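Local coordinates for periplasmic binding protein/LacI transcriptional regulator (Alkaliphilus metalliredigens, PDB 3CTP) that binds beta-D-xylulofuranose between the two lobes of its periplasmic-binding-protein-like core and probably acts as a LacI-family DNA-binding repressor, at residues Leu274-Leu279 / Glu319-Ile324. Numbering follows the deposited sequence.
Sequences LLYPSL and ERETTI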
loop_
_atom_site.group_PDB
_atom_site.type_symbol
_atom_site.label_atom_id
_atom_site.label_comp_id
_atom_site.label_asym_id
_atom_site.label_seq_id
_atom_site.Cartn_x
_atom_site.Cartn_y
_atom_site.Cartn_z
ATOM N N LEU A 274 9.041 7.604 -4.862
ATOM C CA LEU A 274 7.915 7.988 -5.655
ATOM C C LEU A 274 7.683 9.482 -5.529
ATOM O O LEU A 274 7.352 10.136 -6.528
ATOM C CB LEU A 274 6.690 7.208 -5.175
ATOM C CG LEU A 274 5.417 7.486 -5.936
ATOM C CD1 LEU A 274 5.651 7.270 -7.411
ATOM C CD2 LEU A 274 4.366 6.549 -5.396
ATOM N N LEU A 275 7.883 10.030 -4.330
ATOM C CA LEU A 275 7.713 11.478 -4.072
ATOM C C LEU A 275 8.977 12.380 -4.216
ATOM O O LEU A 275 10.073 11.890 -4.418
ATOM C CB LEU A 275 7.103 11.710 -2.691
ATOM C CG LEU A 275 7.930 11.222 -1.477
ATOM C CD1 LEU A 275 9.406 11.615 -1.532
ATOM C CD2 LEU A 275 7.334 11.753 -0.217
ATOM N N TYR A 276 8.792 13.698 -4.062
ATOM C CA TYR A 276 9.780 14.707 -4.502
ATOM C C TYR A 276 9.850 15.909 -3.566
ATOM O O TYR A 276 8.818 16.442 -3.149
ATOM C CB TYR A 276 9.399 15.177 -5.910
ATOM C CG TYR A 276 10.239 16.305 -6.456
ATOM C CD1 TYR A 276 11.184 16.072 -7.442
ATOM C CD2 TYR A 276 10.078 17.600 -5.992
ATOM C CE1 TYR A 276 11.964 17.101 -7.953
ATOM C CE2 TYR A 276 10.849 18.640 -6.497
ATOM C CZ TYR A 276 11.790 18.380 -7.478
ATOM O OH TYR A 276 12.555 19.407 -7.984
ATOM N N PRO A 277 11.065 16.330 -3.198
ATOM C CA PRO A 277 12.304 15.663 -3.578
ATOM C C PRO A 277 12.342 14.266 -2.968
ATOM O O PRO A 277 11.657 14.014 -1.975
ATOM C CB PRO A 277 13.396 16.556 -2.972
ATOM C CG PRO A 277 12.733 17.335 -1.912
ATOM C CD PRO A 277 11.289 17.456 -2.274
ATOM N N SER A 278 13.128 13.373 -3.565
ATOM C CA SER A 278 13.215 12.005 -3.075
ATOM C C SER A 278 13.869 11.961 -1.694
ATOM O O SER A 278 14.720 12.778 -1.373
ATOM C CB SER A 278 13.975 11.128 -4.048
ATOM O OG SER A 278 15.255 11.725 -4.296
ATOM N N LEU A 279 13.460 10.972 -0.902
ATOM C CA LEU A 279 13.688 10.968 0.539
ATOM C C LEU A 279 14.970 10.245 0.951
ATOM O O LEU A 279 15.132 9.053 0.692
ATOM C CB LEU A 279 12.496 10.254 1.204
ATOM C CG LEU A 279 12.512 10.096 2.719
ATOM C CD1 LEU A 279 12.486 11.434 3.415
ATOM C CD2 LEU A 279 11.275 9.307 3.105
ATOM N N GLU A 319 21.308 8.042 0.629
ATOM C CA GLU A 319 21.267 9.503 0.533
ATOM C C GLU A 319 20.520 9.909 -0.721
ATOM O O GLU A 319 20.872 9.463 -1.808
ATOM C CB GLU A 319 22.698 10.082 0.454
ATOM C CG GLU A 319 23.470 10.049 1.744
ATOM C CD GLU A 319 24.757 10.879 1.645
ATOM O OE1 GLU A 319 24.675 12.127 1.463
ATOM O OE2 GLU A 319 25.841 10.272 1.749
ATOM N N ARG A 320 19.485 10.737 -0.565
ATOM C CA ARG A 320 18.739 11.252 -1.694
ATOM C C ARG A 320 18.644 12.773 -1.598
ATOM O O ARG A 320 19.634 13.421 -1.252
ATOM C CB ARG A 320 17.371 10.600 -1.787
ATOM C CG ARG A 320 17.439 9.080 -1.912
ATOM C CD ARG A 320 16.111 8.553 -2.398
ATOM N NE ARG A 320 16.115 7.113 -2.646
ATOM C CZ ARG A 320 15.405 6.239 -1.935
ATOM N NH1 ARG A 320 14.667 6.643 -0.890
ATOM N NH2 ARG A 320 15.430 4.960 -2.274
ATOM N N GLU A 321 17.494 13.347 -1.944
ATOM C CA GLU A 321 17.437 14.795 -2.174
ATOM C C GLU A 321 16.946 15.622 -0.991
ATOM O O GLU A 321 17.034 16.858 -1.021
ATOM C CB GLU A 321 16.564 15.105 -3.406
ATOM C CG GLU A 321 17.122 14.610 -4.747
ATOM C CD GLU A 321 16.082 14.662 -5.877
ATOM O OE1 GLU A 321 14.863 14.577 -5.602
ATOM O OE2 GLU A 321 16.484 14.782 -7.054
ATOM N N THR A 322 16.433 14.968 0.062
ATOM C CA THR A 322 15.951 15.737 1.214
ATOM C C THR A 322 17.025 16.067 2.259
ATOM O O THR A 322 16.725 16.674 3.300
ATOM C CB THR A 322 14.788 15.017 1.914
ATOM O OG1 THR A 322 15.240 13.728 2.301
ATOM C CG2 THR A 322 13.610 14.849 0.943
ATOM N N THR A 323 18.269 15.655 2.003
ATOM C CA THR A 323 19.401 16.160 2.789
ATOM C C THR A 323 20.409 16.710 1.795
ATOM O O THR A 323 20.419 16.311 0.626
ATOM C CB THR A 323 20.047 15.071 3.665
ATOM O OG1 THR A 323 20.385 13.934 2.851
ATOM C CG2 THR A 323 19.066 14.632 4.727
ATOM N N ILE A 324 21.227 17.650 2.258
ATOM C CA ILE A 324 22.114 18.386 1.354
ATOM C C ILE A 324 23.385 17.607 1.074
ATOM O O ILE A 324 23.834 16.830 1.906
ATOM C CB ILE A 324 22.489 19.719 1.976
ATOM C CG1 ILE A 324 23.144 19.479 3.337
ATOM C CG2 ILE A 324 21.246 20.623 2.089
ATOM C CD1 ILE A 324 23.494 20.762 4.119
#
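Ser278 and Glu321 join two loops in the periplasmic-binding-protein-like fold of this LacI-family regulator: the link from helix 271-274 to strand 281-283, and the chain that leaves strand 311-318. Ser278 illustrates how one residue can tie loops distant in sequence by using both its backbone N and its backbone O. The amide N of Ser278 donates to Glu321 OE1 at 2.9 Å, a nearly straight bond (164°) that meets the carboxylate from its anti side. A weak bond from Ser278 OG reaches the same oxygen; with chi1 at 55°, the hydroxyl sits between backbone N and carbonyl carbon, facing Glu321. In return, Ser278 O accepts the amide N of Glu321 at 2.9 Å and, more weakly, that of Thr322. Pro277, which follows a cis peptide bond, lays its CB 3.5 Å from Glu321 CB, while Thr322 CG2 packs against Ser278 O and the proline ring.

The Arg320 side chain runs past Ser278 and along Leu279. Its CB lies near Ser278 O and OG, CG passes Leu279 O, and CD rests 3.3 Å from that oxygen and also touches Ser278 CB. The chain is extended from CG to NE, and a turn at the last torsion (chi4 114°) brings NH1 back to donate to Leu279 O at 2.9 Å, in the carbonyl plane, while NH2 is held by Asn268 OD1. Cutting the side chain back to an alanine is likely to leave Leu279 O and Asn268 OD1 without these donors and to open a gap beside Ser278 CB. On the interior side, the buried Leu279 side chain packs on helix 240-252 and on Ile263 in strand 262-264, roughly 10 Å from the bound sugar. Thr322 OG1 hydrogen-bonds to Ile263 O and Thr280 N, and in that position it lies 3.8 Å from Leu279 CD1.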